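Local coordinates for endoglucanase (Clostridium thermocellum, PDB 2YIK), which probably hydrolyses the beta-1,4-glycosidic bonds of cellulose, as expected of a family 9 glycoside hydrolase, at residues E127-A130 with A131-G135; W136-Y139 with E140-Q144; P214-D217 with I218-T222. All coordinates share one frame; numbering follows the deposited sequence.

Overall arrangement
All three contacts are local ones between neighbouring turns in the family 9 catalytic domain, an (alpha/alpha)6 barrel in this family, and they follow one another along the chain. Contacts 1 and 2 succeed each other on helix 124-140, their centres about 13 Å apart: contact 1 lies about 3 Å from the centre of the chain, while contact 2 sits at the end of that helix, where the chain turns into helix 142-147. Contact 3 opens helix 216-233; its centre is about 13 Å from that of contact 1, and Ala128 CB meets Ala221 CB at 3.6 Å where the two helices pack. Contacts 2 and 3 do not touch, their nearest atoms being about 10 Å apart.

Contact 1: residues E127-A130 with A131-G135; sequences EAYA and ASTVG
Tyr129 and Thr133 meet one turn apart on helix 124-140, in a fully buried intrahelical contact near the centre of the catalytic domain. The carbonyl of Tyr129 is its focus. Thr133 N donates to Tyr129 O at 2.8 Å, as the alpha-helical repeat requires, and Thr133 OG1 donates to Tyr129 O as well, also at 2.8 Å. The two donors reach this oxygen from opposite faces of the carbonyl plane, so one acceptor carries two short bonds. The hydroxyl can do this because OG1 lies beside the backbone N of its own residue (chi1 -59°), which turns it back along the helix. In the same position OG1 hangs over one face of the Tyr129 ring, 3.3 Å from CE2 and offset toward the rim, while Thr133 CB makes a CH-pi contact 4.3 Å from the ring centroid and only 17° off the ring normal. The ring reaches this place because its CG is trans to the backbone N (chi1 165°), which lays it alongside the next turn. His316 bonds to Thr133 OG1 through NE2 and also meets the Tyr129 ring, so both partners share an outside neighbour. The neighbouring turns are closed by regular backbone bonds, such as Ser132 N to Ala128 O (2.9 Å) and Val134 N to Ala130 O (2.9 Å). Around this helix, Tyr129, Ala130 and Thr133 face helix 499-516, Ala131 and Ser132 rest on Ser225 and Ile228 of helix 216-233, and Glu127 and Ala131 lie against Phe161 and Phe165 of helix 151-167.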
loop_
_atom_site.group_PDB
_atom_site.type_symbol
_atom_site.label_atom_id
_atom_site.label_comp_id
_atom_site.label_asym_id
_atom_site.label_seq_id
_atom_site.Cartn_x
_atom_site.Cartn_y
_atom_site.Cartn_z
ATOM N N GLU A 127 0.493 -2.447 5.479
ATOM C CA GLU A 127 1.099 -1.129 5.712
ATOM C C GLU A 127 2.141 -0.900 4.601
ATOM O O GLU A 127 2.177 0.160 3.965
ATOM C CB GLU A 127 1.784 -1.085 7.088
ATOM C CG GLU A 127 2.375 0.274 7.495
ATOM C CD GLU A 127 1.367 1.198 8.182
ATOM O OE1 GLU A 127 0.349 0.699 8.698
ATOM O OE2 GLU A 127 1.601 2.425 8.227
ATOM N N ALA A 128 2.981 -1.905 4.366
ATOM C CA ALA A 128 4.003 -1.818 3.329
ATOM C C ALA A 128 3.367 -1.793 1.936
ATOM O O ALA A 128 3.853 -1.107 1.043
ATOM C CB ALA A 128 4.980 -2.994 3.445
ATOM N N TYR A 129 2.281 -2.542 1.753
ATOM C CA TYR A 129 1.613 -2.558 0.456
ATOM C C TYR A 129 1.083 -1.176 0.098
ATOM O O TYR A 129 1.224 -0.729 -1.037
ATOM C CB TYR A 129 0.448 -3.553 0.438
ATOM C CG TYR A 129 -0.481 -3.353 -0.742
ATOM C CD1 TYR A 129 -1.555 -2.457 -0.670
ATOM C CD2 TYR A 129 -0.253 -4.007 -1.955
ATOM C CE1 TYR A 129 -2.373 -2.215 -1.773
ATOM C CE2 TYR A 129 -1.064 -3.772 -3.068
ATOM C CZ TYR A 129 -2.124 -2.871 -2.970
ATOM O OH TYR A 129 -2.908 -2.620 -4.069
ATOM N N ALA A 130 0.468 -0.504 1.068
ATOM C CA ALA A 130 -0.089 0.817 0.823
ATOM C C ALA A 130 1.022 1.801 0.514
ATOM O O ALA A 130 0.937 2.567 -0.444
ATOM C CB ALA A 130 -0.894 1.283 2.032
ATOM N N ALA A 131 2.072 1.758 1.324
ATOM C CA ALA A 131 3.223 2.636 1.154
ATOM C C ALA A 131 3.891 2.469 -0.210
ATOM O O ALA A 131 4.229 3.447 -0.869
ATOM C CB ALA A 131 4.245 2.375 2.266
ATOM N N SER A 132 4.081 1.229 -0.638
ATOM C CA SER A 132 4.731 0.992 -1.914
ATOM C C SER A 132 3.790 1.275 -3.085
ATOM O O SER A 132 4.213 1.800 -4.110
ATOM C CB SER A 132 5.232 -0.452 -1.996
ATOM O OG SER A 132 4.146 -1.355 -1.980
ATOM N N THR A 133 2.515 0.947 -2.930
ATOM C CA THR A 133 1.579 1.163 -4.019
ATOM C C THR A 133 1.287 2.651 -4.238
ATOM O O THR A 133 1.186 3.103 -5.379
ATOM C CB THR A 133 0.299 0.324 -3.803
ATOM O OG1 THR A 133 0.664 -1.063 -3.731
ATOM C CG2 THR A 133 -0.680 0.510 -4.962
ATOM N N VAL A 134 1.170 3.419 -3.160
ATOM C CA VAL A 134 0.959 4.857 -3.314
ATOM C C VAL A 134 2.262 5.429 -3.904
ATOM O O VAL A 134 2.237 6.314 -4.757
ATOM C CB VAL A 134 0.662 5.545 -1.963
ATOM C CG1 VAL A 134 0.654 7.055 -2.144
ATOM C CG2 VAL A 134 -0.693 5.075 -1.421
ATOM N N GLY A 135 3.400 4.901 -3.451
ATOM C CA GLY A 135 4.689 5.357 -3.960
ATOM C C GLY A 135 4.856 5.030 -5.439
ATOM O O GLY A 135 5.438 5.808 -6.197
#

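Contact 2: residues W136-Y139 with E140-Q144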
loop_
_atom_site.group_PDB
_atom_site.type_symbol
_atom_site.label_atom_id
_atom_site.label_comp_id
_atom_site.label_asym_id
_atom_site.label_seq_id
_atom_site.Cartn_x
_atom_site.Cartn_y
_atom_site.Cartn_z
ATOM N N TRP A 136 4.348 3.857 -5.815
ATOM C CA TRP A 136 4.338 3.292 -7.175
ATOM C C TRP A 136 3.560 4.281 -8.054
ATOM O O TRP A 136 4.039 4.692 -9.113
ATOM C CB TRP A 136 3.678 1.901 -7.015
ATOM C CG TRP A 136 3.042 1.001 -8.108
ATOM C CD1 TRP A 136 2.091 0.034 -7.854
ATOM C CD2 TRP A 136 3.383 0.842 -9.498
ATOM N NE1 TRP A 136 1.826 -0.701 -8.967
ATOM C CE2 TRP A 136 2.587 -0.233 -9.993
ATOM C CE3 TRP A 136 4.255 1.496 -10.365
ATOM C CZ2 TRP A 136 2.659 -0.668 -11.308
ATOM C CZ3 TRP A 136 4.319 1.057 -11.672
ATOM C CH2 TRP A 136 3.519 -0.012 -12.136
ATOM N N GLY A 137 2.388 4.704 -7.588
ATOM C CA GLY A 137 1.593 5.652 -8.351
ATOM C C GLY A 137 2.241 7.028 -8.480
ATOM O O GLY A 137 2.195 7.651 -9.545
ATOM N N TYR A 138 2.834 7.511 -7.390
ATOM C CA TYR A 138 3.493 8.817 -7.386
ATOM C C TYR A 138 4.693 8.772 -8.334
ATOM O O TYR A 138 4.959 9.722 -9.062
ATOM C CB TYR A 138 3.938 9.174 -5.959
ATOM C CG TYR A 138 4.502 10.570 -5.807
ATOM C CD1 TYR A 138 3.770 11.691 -6.213
ATOM C CD2 TYR A 138 5.768 10.772 -5.263
ATOM C CE1 TYR A 138 4.292 12.981 -6.082
ATOM C CE2 TYR A 138 6.300 12.059 -5.130
ATOM C CZ TYR A 138 5.558 13.158 -5.545
ATOM O OH TYR A 138 6.093 14.425 -5.467
ATOM N N TYR A 139 5.410 7.654 -8.333
ATOM C CA TYR A 139 6.560 7.491 -9.213
ATOM C C TYR A 139 6.145 7.532 -10.686
ATOM O O TYR A 139 6.798 8.182 -11.500
ATOM C CB TYR A 139 7.264 6.164 -8.912
ATOM C CG TYR A 139 8.306 5.751 -9.937
ATOM C CD1 TYR A 139 9.528 6.423 -10.051
ATOM C CD2 TYR A 139 8.058 4.693 -10.805
ATOM C CE1 TYR A 139 10.481 6.040 -11.019
ATOM C CE2 TYR A 139 8.990 4.309 -11.770
ATOM C CZ TYR A 139 10.195 4.980 -11.874
ATOM O OH TYR A 139 11.092 4.575 -12.850
ATOM N N GLU A 140 5.057 6.840 -11.020
ATOM C CA GLU A 140 4.568 6.787 -12.395
ATOM C C GLU A 140 3.938 8.081 -12.881
ATOM O O GLU A 140 4.215 8.527 -13.994
ATOM C CB GLU A 140 3.520 5.677 -12.563
ATOM C CG GLU A 140 4.016 4.271 -12.336
ATOM C CD GLU A 140 4.788 3.705 -13.515
ATOM O OE1 GLU A 140 4.965 4.404 -14.530
ATOM O OE2 GLU A 140 5.220 2.544 -13.429
ATOM N N PHE A 141 3.091 8.681 -12.052
ATOM C CA PHE A 141 2.380 9.888 -12.455
ATOM C C PHE A 141 2.724 11.175 -11.696
ATOM O O PHE A 141 1.845 12.007 -11.450
ATOM C CB PHE A 141 0.868 9.610 -12.382
ATOM C CG PHE A 141 0.451 8.324 -13.073
ATOM C CD1 PHE A 141 0.689 8.136 -14.433
ATOM C CD2 PHE A 141 -0.150 7.290 -12.353
ATOM C CE1 PHE A 141 0.338 6.934 -15.068
ATOM C CE2 PHE A 141 -0.504 6.085 -12.976
ATOM C CZ PHE A 141 -0.258 5.909 -14.337
ATOM N N LYS A 142 4.000 11.356 -11.357
ATOM C CA LYS A 142 4.432 12.554 -10.630
ATOM C C LYS A 142 3.989 13.845 -11.341
ATOM O O LYS A 142 3.608 14.814 -10.690
ATOM C CB LYS A 142 5.963 12.559 -10.449
ATOM C CG LYS A 142 6.446 13.416 -9.253
ATOM C CD LYS A 142 7.975 13.630 -9.187
ATOM C CE LYS A 142 8.804 12.362 -8.866
ATOM N NZ LYS A 142 8.060 11.180 -8.279
ATOM N N ASP A 143 4.034 13.857 -12.672
ATOM C CA ASP A 143 3.633 15.045 -13.431
ATOM C C ASP A 143 2.232 15.516 -13.072
ATOM O O ASP A 143 1.992 16.711 -12.934
ATOM C CB ASP A 143 3.679 14.780 -14.936
ATOM C CG ASP A 143 5.084 14.643 -15.458
ATOM O OD1 ASP A 143 6.004 15.188 -14.817
ATOM O OD2 ASP A 143 5.269 14.004 -16.514
ATOM N N GLN A 144 1.313 14.566 -12.929
ATOM C CA GLN A 144 -0.068 14.875 -12.595
ATOM C C GLN A 144 -0.251 15.354 -11.164
ATOM O O GLN A 144 -1.095 16.210 -10.908
ATOM C CB GLN A 144 -0.966 13.666 -12.866
ATOM C CG GLN A 144 -1.244 13.415 -14.346
ATOM C CD GLN A 144 0.008 13.072 -15.148
ATOM O OE1 GLN A 144 0.717 12.115 -14.839
ATOM N NE2 GLN A 144 0.275 13.853 -16.195
HETATM O O HOH W 1 8.976 10.108 -10.866
#
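Phe141 N donates to Gly137 O at 2.9 Å, a nearly straight bond with an N-H...O angle of 165°, and Glu140 N donates to Trp136 O at 3.0 Å, somewhat less straight. The series does not go on to the next residue: Lys142 N is 3.0 Å from Tyr138 O, but its angle is too poor for a hydrogen bond. Phe141, with phi -114° and psi 38°, has left helical values, and it also stands at the N-cap position of helix 142-147; the contact is therefore the junction where helix 124-140 of the family 9 domain gives way to that helix. Lys142 folds back over this junction. Bent at chi3, its chain passes across one face of the Tyr138 ring, with CG 4.2 Å from the ring centroid in a CH-pi contact and NZ 4.0 Å from the same centroid in a cation-pi contact. A water accepts a weak bond from Lys142 NZ and donates to Tyr139 O at 3.0 Å. The phenol oxygen of Tyr138 is hydrogen-bonded to Glu155. Glu140 OE1 takes a salt bridge from Lys408 and a hydrogen bond from His409, and Phe141 lies against Leu404 of helix 392-408 and Ala510 of helix 499-516.

Contact 3: residues P214-D217 with I218-T222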
loop_
_atom_site.group_PDB
_atom_site.type_symbol
_atom_site.label_atom_id
_atom_site.label_comp_id
_atom_site.label_asym_id
_atom_site.label_seq_id
_atom_site.Cartn_x
_atom_site.Cartn_y
_atom_site.Cartn_z
ATOM N N PRO A 214 11.426 -16.941 9.908
ATOM C CA PRO A 214 11.201 -16.230 8.644
ATOM C C PRO A 214 10.114 -15.164 8.685
ATOM O O PRO A 214 9.116 -15.299 9.394
ATOM C CB PRO A 214 10.857 -17.355 7.661
ATOM C CG PRO A 214 11.563 -18.555 8.244
ATOM C CD PRO A 214 11.266 -18.395 9.722
ATOM N N GLY A 215 10.332 -14.104 7.916
ATOM C CA GLY A 215 9.377 -13.019 7.825
ATOM C C GLY A 215 9.594 -12.371 6.478
ATOM O O GLY A 215 9.337 -11.187 6.290
ATOM N N THR A 216 10.068 -13.185 5.543
ATOM C CA THR A 216 10.392 -12.766 4.188
ATOM C C THR A 216 9.371 -11.896 3.472
ATOM O O THR A 216 9.736 -10.911 2.832
ATOM C CB THR A 216 10.679 -13.994 3.323
ATOM O OG1 THR A 216 11.421 -14.937 4.105
ATOM C CG2 THR A 216 11.497 -13.610 2.088
ATOM N N ASP A 217 8.093 -12.240 3.574
ATOM C CA ASP A 217 7.079 -11.454 2.890
ATOM C C ASP A 217 7.027 -10.005 3.379
ATOM O O ASP A 217 7.101 -9.081 2.569
ATOM C CB ASP A 217 5.703 -12.131 3.000
ATOM C CG ASP A 217 5.241 -12.309 4.436
ATOM O OD1 ASP A 217 6.103 -12.499 5.324
ATOM O OD2 ASP A 217 4.011 -12.271 4.676
ATOM N N ILE A 218 6.923 -9.799 4.690
ATOM C CA ILE A 218 6.863 -8.437 5.227
ATOM C C ILE A 218 8.184 -7.682 5.069
ATOM O O ILE A 218 8.182 -6.492 4.768
ATOM C CB ILE A 218 6.458 -8.410 6.733
ATOM C CG1 ILE A 218 4.987 -8.792 6.905
ATOM C CG2 ILE A 218 6.668 -7.021 7.308
ATOM C CD1 ILE A 218 4.739 -10.249 6.751
ATOM N N ILE A 219 9.306 -8.366 5.280
ATOM C CA ILE A 219 10.619 -7.731 5.144
ATOM C C ILE A 219 10.777 -7.205 3.712
ATOM O O ILE A 219 11.174 -6.060 3.503
ATOM C CB ILE A 219 11.788 -8.725 5.458
ATOM C CG1 ILE A 219 11.911 -8.988 6.966
ATOM C CG2 ILE A 219 13.115 -8.100 5.061
ATOM C CD1 ILE A 219 10.612 -9.113 7.668
ATOM N N SER A 220 10.445 -8.044 2.733
ATOM C CA SER A 220 10.546 -7.670 1.326
ATOM C C SER A 220 9.550 -6.581 0.936
ATOM O O SER A 220 9.896 -5.657 0.203
ATOM C CB SER A 220 10.333 -8.892 0.430
ATOM O OG SER A 220 11.349 -9.854 0.644
ATOM N N ALA A 221 8.317 -6.692 1.423
ATOM C CA ALA A 221 7.299 -5.698 1.107
ATOM C C ALA A 221 7.787 -4.342 1.585
ATOM O O ALA A 221 7.617 -3.336 0.895
ATOM C CB ALA A 221 5.972 -6.052 1.777
ATOM N N THR A 222 8.418 -4.324 2.757
ATOM C CA THR A 222 8.935 -3.082 3.317
ATOM C C THR A 222 10.136 -2.557 2.533
ATOM O O THR A 222 10.226 -1.360 2.272
ATOM C CB THR A 222 9.336 -3.245 4.803
ATOM O OG1 THR A 222 8.219 -3.745 5.546
ATOM C CG2 THR A 222 9.751 -1.893 5.394
#
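Gly215 (phi -154°, psi 28°) has non-helical backbone angles and stands at the N-cap position, right before helix 216-233. Ile219 N opens the backbone series on Gly215 O (3.0 Å), though that oxygen is less surely placed; Ser220 N on Thr216 O (3.0 Å) and Ala221 N on Asp217 O (2.9 Å) follow. Side chains add a second bond to this pattern. Ser220 OG donates to Thr216 O at 2.9 Å, reaching the oxygen from the face opposite to Ser220 N, so that the carbonyl is gripped twice. The torsion allows it: OG stands trans to the carbonyl carbon of Ser220 (chi1 -63°) and is thereby turned back toward the preceding turn. Thr222 repeats the scheme on Ile218 O, with OG1 at 2.9 Å and the amide N at 3.0 Å, again from opposite faces. Asp217 and Ile218 run side by side in the same direction, but the very short approach of Ile218 CD1 to the carboxylate is doubtful. Asp217 OD2 is hydrogen-bonded to Ser275 OG and OD1 to Val263 N, while Thr216 OG1 takes the N-H of Gly261; these bonds tie the start of the helix to the chain that follows helix 238-257. Asp217 also touches Asp281, a calcium ligand, and its side chain lies about 5 Å from a bound calcium ion, consistent with a second-shell place beside that site. Serine and threonine hydroxyls donating to the carbonyl four residues back are a classic way of burying polar side chains within a helix, here at the N-terminal end of one in a family 9 catalytic domain.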